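Local coordinates for protease Do-like 8, chloroplastic (Arabidopsis thaliana, PDB 4IC6), which probably acts as a serine protease of the chloroplast, a Deg/HtrA enzyme that joins a trypsin-like catalytic domain to a PDZ domain, at residues L242-V245 with P246-Q250; D266-A269 with N270-V274; L281-P284 with G285-A289; F234-P237 with S238-L242. The protein carries 1 engineered substitution. One frame throughout, in Å; residues are numbered along the deposited sequence.

Contact 1: L242-V245 with P246-Q250; sequences LKIV and PQLIQ
I244 with L248 and V245 with I249 make one-turn packing contacts along helix 238-251, which leads out of the second protease barrel and lies against the first. I244 and L248 run alongside each other in one direction, with I244 CG2 3.7 Å from L248 CD1. V245 meets I249 at an angle: CG1, trans to the backbone N (chi1 168°), comes within 3.8 Å of I249 CD1. Under both pairs runs the helical ladder, L248 N to I244 O at 3.0 Å and I249 N to V245 O at 2.9 Å. P246 breaks it on the other face. Its nitrogen has no hydrogen to give, and the ring lodges among L242 to V245 with CD 3.1 Å from L242 O, which kinks the helix. On the K243 side, CG of Q247 passes 3.4 Å from K243 O, while the K243 ammonium forms a salt bridge with E331. An alanine in place of Q247 would probably leave K243 O without the cover of the CG methylene. The apolar side faces the first barrel: I244 meets L127, L248 and I249 meet V129 of strand 127-131, and V245 and I249 meet V79 and Y77 of strand 77-80.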
ATOM      1  N   LEU A 242     -16.477 -27.856 -22.438  1.00 39.54           N
ATOM      2  CA  LEU A 242     -16.954 -28.889 -23.350  1.00 41.18           C
ATOM      3  C   LEU A 242     -16.973 -28.400 -24.790  1.00 44.49           C
ATOM      4  O   LEU A 242     -16.821 -29.180 -25.732  1.00 47.78           O
ATOM      5  CB  LEU A 242     -18.358 -29.332 -22.950  1.00 42.14           C
ATOM      6  CG  LEU A 242     -18.411 -30.426 -21.895  1.00 42.51           C
ATOM      7  CD1 LEU A 242     -19.846 -30.635 -21.438  1.00 45.87           C
ATOM      8  CD2 LEU A 242     -17.832 -31.708 -22.491  1.00 44.91           C
ATOM      9  N   LYS A 243     -17.147 -27.098 -24.962  1.00 44.02           N
ATOM     10  CA  LYS A 243     -17.244 -26.534 -26.302  1.00 47.70           C
ATOM     11  C   LYS A 243     -15.866 -26.197 -26.848  1.00 43.66           C
ATOM     12  O   LYS A 243     -15.581 -26.432 -28.018  1.00 46.53           O
ATOM     13  CB  LYS A 243     -18.138 -25.287 -26.278  1.00 50.83           C
ATOM     14  CG  LYS A 243     -17.924 -24.301 -27.423  1.00 60.06           C
ATOM     15  CD  LYS A 243     -18.712 -24.678 -28.677  1.00 67.47           C
ATOM     16  CE  LYS A 243     -18.610 -23.590 -29.752  1.00 67.92           C
ATOM     17  NZ  LYS A 243     -19.446 -23.908 -30.945  1.00 69.19           N
ATOM     18  N   ILE A 244     -15.006 -25.660 -25.990  1.00 36.24           N
ATOM     19  CA  ILE A 244     -13.698 -25.160 -26.420  1.00 40.25           C
ATOM     20  C   ILE A 244     -12.650 -26.260 -26.625  1.00 41.96           C
ATOM     21  O   ILE A 244     -11.883 -26.240 -27.592  1.00 43.17           O
ATOM     22  CB  ILE A 244     -13.144 -24.127 -25.404  1.00 37.74           C
ATOM     23  CG1 ILE A 244     -14.129 -22.960 -25.252  1.00 37.96           C
ATOM     24  CG2 ILE A 244     -11.761 -23.643 -25.821  1.00 36.36           C
ATOM     25  CD1 ILE A 244     -14.357 -22.176 -26.546  1.00 39.38           C
ATOM     26  N   VAL A 245     -12.617 -27.222 -25.712  1.00 42.54           N
ATOM     27  CA  VAL A 245     -11.573 -28.235 -25.744  1.00 42.24           C
ATOM     28  C   VAL A 245     -11.519 -29.021 -27.069  1.00 44.28           C
ATOM     29  O   VAL A 245     -10.451 -29.119 -27.683  1.00 47.39           O
ATOM     30  CB  VAL A 245     -11.641 -29.179 -24.521  1.00 41.31           C
ATOM     31  CG1 VAL A 245     -10.732 -30.392 -24.726  1.00 42.95           C
ATOM     32  CG2 VAL A 245     -11.220 -28.432 -23.266  1.00 39.84           C
ATOM     33  N   PRO A 246     -12.660 -29.565 -27.530  1.00 44.43           N
ATOM     34  CA  PRO A 246     -12.605 -30.344 -28.777  1.00 49.54           C
ATOM     35  C   PRO A 246     -12.114 -29.531 -29.973  1.00 50.80           C
ATOM     36  O   PRO A 246     -11.471 -30.094 -30.875  1.00 51.94           O
ATOM     37  CB  PRO A 246     -14.057 -30.775 -28.993  1.00 50.16           C
ATOM     38  CG  PRO A 246     -14.674 -30.706 -27.638  1.00 47.98           C
ATOM     39  CD  PRO A 246     -14.006 -29.569 -26.938  1.00 46.11           C
ATOM     40  N   GLN A 247     -12.427 -28.235 -29.987  1.00 49.17           N
ATOM     41  CA  GLN A 247     -11.934 -27.325 -31.028  1.00 46.56           C
ATOM     42  C   GLN A 247     -10.416 -27.167 -30.936  1.00 48.39           C
ATOM     43  O   GLN A 247      -9.715 -27.209 -31.948  1.00 54.46           O
ATOM     44  CB  GLN A 247     -12.614 -25.946 -30.921  1.00 49.59           C
ATOM     45  CG  GLN A 247     -14.131 -25.967 -31.090  1.00 49.27           C
ATOM     46  CD  GLN A 247     -14.737 -24.574 -31.165  1.00 53.14           C
ATOM     47  OE1 GLN A 247     -15.369 -24.101 -30.212  1.00 51.41           O
ATOM     48  NE2 GLN A 247     -14.553 -23.910 -32.302  1.00 55.63           N
ATOM     49  N   LEU A 248      -9.898 -26.989 -29.725  1.00 43.67           N
ATOM     50  CA  LEU A 248      -8.447 -26.891 -29.554  1.00 44.46           C
ATOM     51  C   LEU A 248      -7.767 -28.197 -29.963  1.00 47.24           C
ATOM     52  O   LEU A 248      -6.695 -28.188 -30.564  1.00 51.06           O
ATOM     53  CB  LEU A 248      -8.077 -26.496 -28.109  1.00 40.33           C
ATOM     54  CG  LEU A 248      -8.596 -25.108 -27.686  1.00 42.83           C
ATOM     55  CD1 LEU A 248      -8.252 -24.787 -26.224  1.00 39.72           C
ATOM     56  CD2 LEU A 248      -8.073 -24.025 -28.633  1.00 43.08           C
ATOM     57  N   ILE A 249      -8.390 -29.326 -29.646  1.00 43.28           N
ATOM     58  CA  ILE A 249      -7.788 -30.597 -30.000  1.00 43.95           C
ATOM     59  C   ILE A 249      -7.805 -30.767 -31.516  1.00 45.89           C
ATOM     60  O   ILE A 249      -6.826 -31.195 -32.101  1.00 51.18           O
ATOM     61  CB  ILE A 249      -8.499 -31.789 -29.327  1.00 41.85           C
ATOM     62  CG1 ILE A 249      -8.180 -31.805 -27.828  1.00 41.84           C
ATOM     63  CG2 ILE A 249      -8.074 -33.112 -30.010  1.00 41.10           C
ATOM     64  CD1 ILE A 249      -8.984 -32.802 -27.045  1.00 43.72           C
ATOM     65  N   GLN A 250      -8.915 -30.398 -32.145  1.00 50.72           N
ATOM     66  CA  GLN A 250      -9.070 -30.597 -33.579  1.00 51.99           C
ATOM     67  C   GLN A 250      -8.301 -29.563 -34.385  1.00 50.26           C
ATOM     68  O   GLN A 250      -7.674 -29.907 -35.382  1.00 50.06           O
ATOM     69  CB  GLN A 250     -10.554 -30.585 -33.969  1.00 52.46           C
TER

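Contact 2: D266-A269 with N270-V274; sequences DPVA and NQLNV
The short helix containing D266 and N270 ends in a Schellman motif, with N273 as its C-prime residue, within the PDZ domain. Among the hydrogen bonds of the backbone, the regular helical ones come first: N270 N to D266 O at 2.9 Å, then Q271 N to P267 O and the more bent L272 N to V268 O. The pattern then changes. N273 takes a positive phi of 64°, which turns the chain back, and V274 N reaches A269 O at 3.0 Å from above the carbonyl plane while N273 N bonds to N270 O. A269 O also receives a weak bond from L272 N.

The apolar contacts follow the same turn. V268 and L272 run side by side with CG1 and CD1 4.2 Å apart, and V274 brings its CB to 4.2 Å from A269 CB, the hydrophobic pairing usual across a Schellman ending. Outside the segments V274 also touches L307, and a second subunit packs on this helix through its F165 against D266, F163 against N270 and P52 against L272.

The side-chain polar contact belongs to N270. With CG beside its own backbone N (chi1 -72°), the amide folds back along the helix towards D266, and N270 ND2 gives a hydrogen bond of 2.7 Å to D266 O. A leucine here would probably leave D266 O with one donor fewer and put an apolar branch beside that carbonyl. D266 O is thus gripped twice by one residue, N270 ND2 and N270 N arriving from opposite faces of the carbonyl plane.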
ATOM      1  N   ASP A 266     -22.893  -6.587 -17.633  1.00 37.86           N
ATOM      2  CA  ASP A 266     -24.257  -6.621 -17.101  1.00 41.87           C
ATOM      3  C   ASP A 266     -24.497  -5.647 -15.940  1.00 42.03           C
ATOM      4  O   ASP A 266     -25.548  -5.001 -15.871  1.00 41.03           O
ATOM      5  CB  ASP A 266     -24.619  -8.035 -16.649  1.00 51.72           C
ATOM      6  CG  ASP A 266     -25.249  -8.854 -17.750  1.00 60.83           C
ATOM      7  OD1 ASP A 266     -24.940  -8.599 -18.934  1.00 62.82           O
ATOM      8  OD2 ASP A 266     -26.059  -9.752 -17.427  1.00 65.37           O
ATOM      9  N   PRO A 267     -23.538  -5.562 -15.002  1.00 43.94           N
ATOM     10  CA  PRO A 267     -23.716  -4.651 -13.862  1.00 40.82           C
ATOM     11  C   PRO A 267     -23.782  -3.195 -14.299  1.00 44.22           C
ATOM     12  O   PRO A 267     -24.490  -2.401 -13.678  1.00 43.66           O
ATOM     13  CB  PRO A 267     -22.466  -4.896 -13.016  1.00 42.18           C
ATOM     14  CG  PRO A 267     -22.034  -6.309 -13.380  1.00 41.84           C
ATOM     15  CD  PRO A 267     -22.355  -6.429 -14.848  1.00 42.22           C
ATOM     16  N   VAL A 268     -23.057  -2.849 -15.358  1.00 41.82           N
ATOM     17  CA  VAL A 268     -23.092  -1.497 -15.901  1.00 40.86           C
ATOM     18  C   VAL A 268     -24.417  -1.254 -16.624  1.00 40.92           C
ATOM     19  O   VAL A 268     -25.078  -0.231 -16.403  1.00 39.40           O
ATOM     20  CB  VAL A 268     -21.898  -1.238 -16.856  1.00 49.12           C
ATOM     21  CG1 VAL A 268     -22.111   0.031 -17.677  1.00 49.82           C
ATOM     22  CG2 VAL A 268     -20.596  -1.167 -16.067  1.00 50.16           C
ATOM     23  N   ALA A 269     -24.824  -2.203 -17.464  1.00 35.34           N
ATOM     24  CA  ALA A 269     -26.080  -2.054 -18.195  1.00 36.80           C
ATOM     25  C   ALA A 269     -27.248  -1.876 -17.230  1.00 40.04           C
ATOM     26  O   ALA A 269     -28.053  -0.957 -17.365  1.00 38.89           O
ATOM     27  CB  ALA A 269     -26.321  -3.245 -19.113  1.00 40.11           C
ATOM     28  N   ASN A 270     -27.349  -2.757 -16.244  1.00 40.26           N
ATOM     29  CA  ASN A 270     -28.458  -2.655 -15.300  1.00 42.58           C
ATOM     30  C   ASN A 270     -28.447  -1.334 -14.506  1.00 43.44           C
ATOM     31  O   ASN A 270     -29.484  -0.691 -14.324  1.00 40.05           O
ATOM     32  CB  ASN A 270     -28.537  -3.900 -14.414  1.00 42.36           C
ATOM     33  CG  ASN A 270     -29.050  -5.130 -15.178  1.00 45.74           C
ATOM     34  OD1 ASN A 270     -30.259  -5.368 -15.253  1.00 48.61           O
ATOM     35  ND2 ASN A 270     -28.126  -5.911 -15.748  1.00 37.65           N
ATOM     36  N   GLN A 271     -27.269  -0.902 -14.080  1.00 44.26           N
ATOM     37  CA  GLN A 271     -27.136   0.401 -13.450  1.00 48.53           C
ATOM     38  C   GLN A 271     -27.695   1.525 -14.328  1.00 51.18           C
ATOM     39  O   GLN A 271     -28.181   2.534 -13.815  1.00 49.82           O
ATOM     40  CB  GLN A 271     -25.672   0.667 -13.095  1.00 55.89           C
ATOM     41  CG  GLN A 271     -25.432   1.966 -12.343  1.00 63.54           C
ATOM     42  CD  GLN A 271     -24.155   1.929 -11.526  1.00 69.07           C
ATOM     43  OE1 GLN A 271     -23.337   1.013 -11.670  1.00 69.87           O
ATOM     44  NE2 GLN A 271     -23.980   2.921 -10.651  1.00 69.80           N
ATOM     45  N   LEU A 272     -27.638   1.350 -15.648  1.00 49.90           N
ATOM     46  CA  LEU A 272     -28.175   2.345 -16.587  1.00 48.19           C
ATOM     47  C   LEU A 272     -29.628   2.051 -16.951  1.00 46.55           C
ATOM     48  O   LEU A 272     -30.170   2.615 -17.903  1.00 47.68           O
ATOM     49  CB  LEU A 272     -27.325   2.393 -17.864  1.00 48.75           C
ATOM     50  CG  LEU A 272     -25.892   2.891 -17.666  1.00 51.30           C
ATOM     51  CD1 LEU A 272     -25.056   2.716 -18.939  1.00 49.55           C
ATOM     52  CD2 LEU A 272     -25.898   4.347 -17.206  1.00 55.65           C
ATOM     53  N   ASN A 273     -30.245   1.149 -16.196  1.00 43.91           N
ATOM     54  CA  ASN A 273     -31.642   0.754 -16.401  1.00 48.33           C
ATOM     55  C   ASN A 273     -31.925   0.065 -17.744  1.00 47.13           C
ATOM     56  O   ASN A 273     -33.037   0.140 -18.273  1.00 45.60           O
ATOM     57  CB  ASN A 273     -32.605   1.929 -16.167  1.00 56.24           C
ATOM     58  CG  ASN A 273     -33.997   1.471 -15.744  1.00 61.27           C
ATOM     59  OD1 ASN A 273     -34.172   0.388 -15.178  1.00 59.77           O
ATOM     60  ND2 ASN A 273     -34.998   2.307 -16.014  1.00 66.62           N
ATOM     61  N   VAL A 274     -30.917  -0.622 -18.274  1.00 41.75           N
ATOM     62  CA  VAL A 274     -31.106  -1.501 -19.419  1.00 46.23           C
ATOM     63  C   VAL A 274     -31.250  -2.935 -18.931  1.00 47.98           C
ATOM     64  O   VAL A 274     -30.254  -3.644 -18.721  1.00 48.65           O
ATOM     65  CB  VAL A 274     -29.924  -1.408 -20.411  1.00 46.99           C
ATOM     66  CG1 VAL A 274     -30.154  -2.347 -21.594  1.00 45.87           C
ATOM     67  CG2 VAL A 274     -29.738   0.029 -20.868  1.00 47.57           C
TER

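Contact 3: L281-P284 with G285-A289; sequences LQVP and GKSLA
S287 meets the flat peptide group that joins P284 to G285, its hydroxyl coming up to the carbonyl oxygen rather than over a face. The S287 OG to P284 O hydrogen bond is 3.0 Å long, opens at 152° to the C=O and tilts 16° from the carbonyl plane, with the serine as donor. The S287 CB follows the hydroxyl in, 3.3 Å from P284 O. At the start of the same peptide group, the P284 ring lies back along the chain, though P284 CB still approaches S287 CB at 4.4 Å.

The serine oxygen sits between its own backbone N and carbonyl carbon (chi1 59°), a crowded position that lets it serve two ends: it gives its proton to P284 O and accepts from E290 N, one turn into the helix. The chain can double back between them because K286 adopts a left-handed conformation. V283 CG1, trans to the backbone N, makes an apolar contact with A289 CB at 4.0 Å and also lies alongside the hydroxyl, 3.7 Å from S287 OG; farther in, V283 rests on P296 and A289 on I261.

Before the turn, L281 and Q282 both face E262 in a classic beta bulge at the end of strand 278-282. After it, S287 is the N-cap of helix 288-292, at the passage from strand to helix, consistent with the short helix that follows this strand in a PDZ domain.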
ATOM      1  N   LEU A 281     -21.779   0.035 -25.856  1.00 49.73           N
ATOM      2  CA  LEU A 281     -21.068   1.187 -25.310  1.00 52.76           C
ATOM      3  C   LEU A 281     -20.261   1.923 -26.382  1.00 58.83           C
ATOM      4  O   LEU A 281     -20.578   3.063 -26.731  1.00 63.03           O
ATOM      5  CB  LEU A 281     -20.152   0.775 -24.158  1.00 49.01           C
ATOM      6  CG  LEU A 281     -20.850   0.208 -22.919  1.00 50.43           C
ATOM      7  CD1 LEU A 281     -19.848  -0.003 -21.801  1.00 47.74           C
ATOM      8  CD2 LEU A 281     -21.987   1.128 -22.469  1.00 52.28           C
ATOM      9  N   GLN A 282     -19.234   1.259 -26.912  1.00 57.88           N
ATOM     10  CA  GLN A 282     -18.329   1.879 -27.880  1.00 55.97           C
ATOM     11  C   GLN A 282     -18.290   1.164 -29.239  1.00 56.33           C
ATOM     12  O   GLN A 282     -18.318  -0.075 -29.319  1.00 54.09           O
ATOM     13  CB  GLN A 282     -16.923   1.994 -27.288  1.00 57.93           C
ATOM     14  N   VAL A 283     -18.210   1.964 -30.300  1.00 56.23           N
ATOM     15  CA  VAL A 283     -18.146   1.472 -31.672  1.00 57.43           C
ATOM     16  C   VAL A 283     -16.925   2.011 -32.413  1.00 59.85           C
ATOM     17  O   VAL A 283     -16.951   3.140 -32.900  1.00 59.50           O
ATOM     18  CB  VAL A 283     -19.395   1.894 -32.450  1.00 55.58           C
ATOM     19  CG1 VAL A 283     -19.257   1.547 -33.918  1.00 56.65           C
ATOM     20  CG2 VAL A 283     -20.626   1.245 -31.843  1.00 55.37           C
ATOM     21  N   PRO A 284     -15.859   1.194 -32.512  1.00 63.64           N
ATOM     22  CA  PRO A 284     -14.597   1.596 -33.146  1.00 65.81           C
ATOM     23  C   PRO A 284     -14.852   2.290 -34.480  1.00 68.39           C
ATOM     24  O   PRO A 284     -15.732   1.866 -35.226  1.00 70.34           O
ATOM     25  CB  PRO A 284     -13.878   0.264 -33.375  1.00 66.70           C
ATOM     26  CG  PRO A 284     -14.416  -0.641 -32.323  1.00 63.91           C
ATOM     27  CD  PRO A 284     -15.854  -0.232 -32.127  1.00 63.87           C
ATOM     28  N   GLY A 285     -14.102   3.351 -34.766  1.00 68.92           N
ATOM     29  CA  GLY A 285     -14.287   4.103 -35.995  1.00 69.58           C
ATOM     30  C   GLY A 285     -14.171   3.257 -37.255  1.00 69.55           C
ATOM     31  O   GLY A 285     -13.359   2.332 -37.318  1.00 67.40           O
ATOM     32  N   LYS A 286     -14.990   3.589 -38.253  1.00 71.40           N
ATOM     33  CA  LYS A 286     -15.058   2.870 -39.530  1.00 76.62           C
ATOM     34  C   LYS A 286     -14.934   1.348 -39.396  1.00 75.31           C
ATOM     35  O   LYS A 286     -14.087   0.713 -40.032  1.00 76.43           O
ATOM     36  CB  LYS A 286     -14.046   3.421 -40.541  1.00 82.32           C
ATOM     37  CG  LYS A 286     -12.611   3.444 -40.060  1.00 84.64           C
ATOM     38  CD  LYS A 286     -12.052   4.854 -40.131  1.00 88.19           C
ATOM     39  CE  LYS A 286     -12.500   5.552 -41.404  1.00 91.69           C
ATOM     40  NZ  LYS A 286     -11.852   6.882 -41.575  1.00 94.07           N
ATOM     41  N   SER A 287     -15.802   0.780 -38.564  1.00 68.39           N
ATOM     42  CA  SER A 287     -15.930  -0.661 -38.397  1.00 62.69           C
ATOM     43  C   SER A 287     -17.159  -1.124 -39.174  1.00 58.47           C
ATOM     44  O   SER A 287     -17.946  -0.300 -39.644  1.00 57.15           O
ATOM     45  CB  SER A 287     -16.134  -0.978 -36.918  1.00 61.34           C
ATOM     46  OG  SER A 287     -17.301  -0.325 -36.448  1.00 58.90           O
ATOM     47  N   LEU A 288     -17.335  -2.436 -39.301  1.00 54.45           N
ATOM     48  CA  LEU A 288     -18.573  -2.966 -39.859  1.00 50.32           C
ATOM     49  C   LEU A 288     -19.780  -2.436 -39.056  1.00 48.27           C
ATOM     50  O   LEU A 288     -20.799  -2.059 -39.630  1.00 49.09           O
ATOM     51  CB  LEU A 288     -18.548  -4.497 -39.847  1.00 50.27           C
ATOM     52  CG  LEU A 288     -18.225  -5.255 -41.151  1.00 50.27           C
ATOM     53  CD1 LEU A 288     -17.346  -4.447 -42.078  1.00 51.77           C
ATOM     54  CD2 LEU A 288     -17.629  -6.607 -40.830  1.00 48.71           C
ATOM     55  N   ALA A 289     -19.647  -2.412 -37.732  1.00 46.58           N
ATOM     56  CA  ALA A 289     -20.710  -1.914 -36.860  1.00 47.83           C
ATOM     57  C   ALA A 289     -21.073  -0.478 -37.208  1.00 52.19           C
ATOM     58  O   ALA A 289     -22.247  -0.163 -37.404  1.00 56.79           O
ATOM     59  CB  ALA A 289     -20.309  -2.026 -35.389  1.00 43.77           C
TER

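Contact 4: F234-P237 with S238-L242; sequences FAIP and SSTVL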
ATOM      1  N   PHE A 234     -13.888 -18.006  -8.807  1.00 27.39           N
ATOM      2  CA  PHE A 234     -14.542 -18.232 -10.095  1.00 26.39           C
ATOM      3  C   PHE A 234     -14.014 -19.453 -10.816  1.00 25.96           C
ATOM      4  O   PHE A 234     -12.865 -19.828 -10.630  1.00 25.75           O
ATOM      5  CB  PHE A 234     -14.376 -17.001 -10.994  1.00 28.59           C
ATOM      6  CG  PHE A 234     -14.988 -15.769 -10.409  1.00 28.13           C
ATOM      7  CD1 PHE A 234     -16.318 -15.438 -10.673  1.00 27.90           C
ATOM      8  CD2 PHE A 234     -14.260 -14.987  -9.535  1.00 27.91           C
ATOM      9  CE1 PHE A 234     -16.906 -14.311 -10.077  1.00 30.53           C
ATOM     10  CE2 PHE A 234     -14.837 -13.870  -8.926  1.00 30.41           C
ATOM     11  CZ  PHE A 234     -16.162 -13.538  -9.204  1.00 29.65           C
ATOM     12  N   ALA A 235     -14.872 -20.049 -11.637  1.00 26.44           N
ATOM     13  CA  ALA A 235     -14.485 -21.155 -12.535  1.00 29.95           C
ATOM     14  C   ALA A 235     -15.168 -21.007 -13.890  1.00 31.89           C
ATOM     15  O   ALA A 235     -16.323 -20.571 -13.979  1.00 32.42           O
ATOM     16  CB  ALA A 235     -14.838 -22.523 -11.914  1.00 24.18           C
ATOM     17  N   ILE A 236     -14.452 -21.373 -14.947  1.00 31.98           N
ATOM     18  CA  ILE A 236     -15.048 -21.465 -16.268  1.00 28.31           C
ATOM     19  C   ILE A 236     -16.028 -22.636 -16.293  1.00 25.55           C
ATOM     20  O   ILE A 236     -15.681 -23.752 -15.911  1.00 30.35           O
ATOM     21  CB  ILE A 236     -13.942 -21.690 -17.301  1.00 31.98           C
ATOM     22  CG1 ILE A 236     -12.836 -20.654 -17.084  1.00 29.24           C
ATOM     23  CG2 ILE A 236     -14.490 -21.600 -18.723  1.00 31.30           C
ATOM     24  CD1 ILE A 236     -11.482 -21.025 -17.774  1.00 31.73           C
ATOM     25  N   PRO A 237     -17.266 -22.397 -16.747  1.00 27.17           N
ATOM     26  CA  PRO A 237     -18.256 -23.479 -16.678  1.00 30.74           C
ATOM     27  C   PRO A 237     -17.902 -24.651 -17.608  1.00 29.80           C
ATOM     28  O   PRO A 237     -17.385 -24.434 -18.694  1.00 31.18           O
ATOM     29  CB  PRO A 237     -19.561 -22.804 -17.124  1.00 29.00           C
ATOM     30  CG  PRO A 237     -19.141 -21.644 -17.931  1.00 32.75           C
ATOM     31  CD  PRO A 237     -17.803 -21.180 -17.373  1.00 28.82           C
ATOM     32  N   SER A 238     -18.212 -25.871 -17.182  1.00 31.32           N
ATOM     33  CA  SER A 238     -17.939 -27.052 -17.986  1.00 35.08           C
ATOM     34  C   SER A 238     -18.603 -26.965 -19.368  1.00 35.40           C
ATOM     35  O   SER A 238     -18.108 -27.546 -20.333  1.00 31.57           O
ATOM     36  CB  SER A 238     -18.388 -28.314 -17.254  1.00 34.41           C
ATOM     37  OG  SER A 238     -19.763 -28.242 -16.924  1.00 37.20           O
ATOM     38  N   SER A 239     -19.713 -26.242 -19.469  1.00 35.08           N
ATOM     39  CA  SER A 239     -20.378 -26.086 -20.761  1.00 40.53           C
ATOM     40  C   SER A 239     -19.445 -25.385 -21.732  1.00 38.69           C
ATOM     41  O   SER A 239     -19.406 -25.712 -22.912  1.00 38.54           O
ATOM     42  CB  SER A 239     -21.679 -25.298 -20.637  1.00 41.08           C
ATOM     43  OG  SER A 239     -21.423 -23.980 -20.180  1.00 45.23           O
ATOM     44  N   THR A 240     -18.687 -24.419 -21.229  1.00 39.10           N
ATOM     45  CA  THR A 240     -17.692 -23.752 -22.057  1.00 39.23           C
ATOM     46  C   THR A 240     -16.530 -24.694 -22.365  1.00 36.05           C
ATOM     47  O   THR A 240     -16.139 -24.852 -23.527  1.00 33.32           O
ATOM     48  CB  THR A 240     -17.188 -22.464 -21.388  1.00 37.44           C
ATOM     49  OG1 THR A 240     -18.278 -21.544 -21.301  1.00 35.54           O
ATOM     50  CG2 THR A 240     -16.107 -21.829 -22.223  1.00 35.22           C
ATOM     51  N   VAL A 241     -15.996 -25.333 -21.328  1.00 31.31           N
ATOM     52  CA  VAL A 241     -14.890 -26.274 -21.507  1.00 35.95           C
ATOM     53  C   VAL A 241     -15.250 -27.362 -22.522  1.00 38.48           C
ATOM     54  O   VAL A 241     -14.443 -27.736 -23.370  1.00 39.19           O
ATOM     55  CB  VAL A 241     -14.502 -26.931 -20.161  1.00 32.88           C
ATOM     56  CG1 VAL A 241     -13.334 -27.899 -20.340  1.00 35.72           C
ATOM     57  CG2 VAL A 241     -14.175 -25.857 -19.125  1.00 29.43           C
ATOM     58  N   LEU A 242     -16.477 -27.856 -22.438  1.00 39.54           N
ATOM     59  CA  LEU A 242     -16.954 -28.889 -23.350  1.00 41.18           C
ATOM     60  C   LEU A 242     -16.973 -28.400 -24.790  1.00 44.49           C
ATOM     61  O   LEU A 242     -16.821 -29.180 -25.732  1.00 47.78           O
ATOM     62  CB  LEU A 242     -18.358 -29.332 -22.950  1.00 42.14           C
ATOM     63  CG  LEU A 242     -18.411 -30.426 -21.895  1.00 42.51           C
ATOM     64  CD1 LEU A 242     -19.846 -30.635 -21.438  1.00 45.87           C
ATOM     65  CD2 LEU A 242     -17.832 -31.708 -22.491  1.00 44.91           C
TER
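I236 and T240 each hold CG2 trans to the backbone N, beside the carbonyl carbon; in I236 this goes with a chi1 of -50°, and the two methyls meet at 3.9 Å, the side chains crossing at about a right angle. The same setting of T240 (chi1 -65°) leaves OG1 beside its own backbone N, where it lies 3.5 Å from P237 CG at the rim of the pyrrolidine ring. V241 completes the group with CG2 3.5 Å from P237 O.

P237 is the junction: the last residue of strand 233-237 and the N-cap of helix 238-251. Its carbonyl accepts V241 N at 3.1 Å, nearly straight and in the carbonyl plane, and takes a weak second bond from T240 N at 2.8 Å. The strand and helix segments set off from it with 47° between their directions. Side-chain packing then carries on inward: V241 touches I218 of strand 215-219, while I236 reaches N81 and lies about 4 Å, side chain to side chain, from D126, predicted to belong to the catalytic triad.

A proline offers no side-chain acceptor with which to cap the helix. The S239 amide of the first turn is met instead from a separate loop, S147 OG accepting S239 N, while S238 OG bonds to G145 O, so the S239 amide and the S238 hydroxyl both find partners within a buried setting.

Overall arrangement
Read from the N terminus, the order is contact 4, contact 1, contact 2, contact 3. All are local, so none closes a long loop, and they neither nest nor cross. Contact 4 turns the last strand of the second protease barrel into helix 238-251, and contact 1 continues along that helix to the first barrel; they share L242 and touch where P246 CD lies 4.0 Å from V241 O. The chain then enters the PDZ domain. Contact 2 ends helix 266-271 and also borders a second subunit; contact 3 leaves strand 278-282 for helix 288-292. Contacts 2 and 3 come within about 5 Å at their nearest atoms, whereas the centres of contacts 1 and 2 are about 33 Å apart.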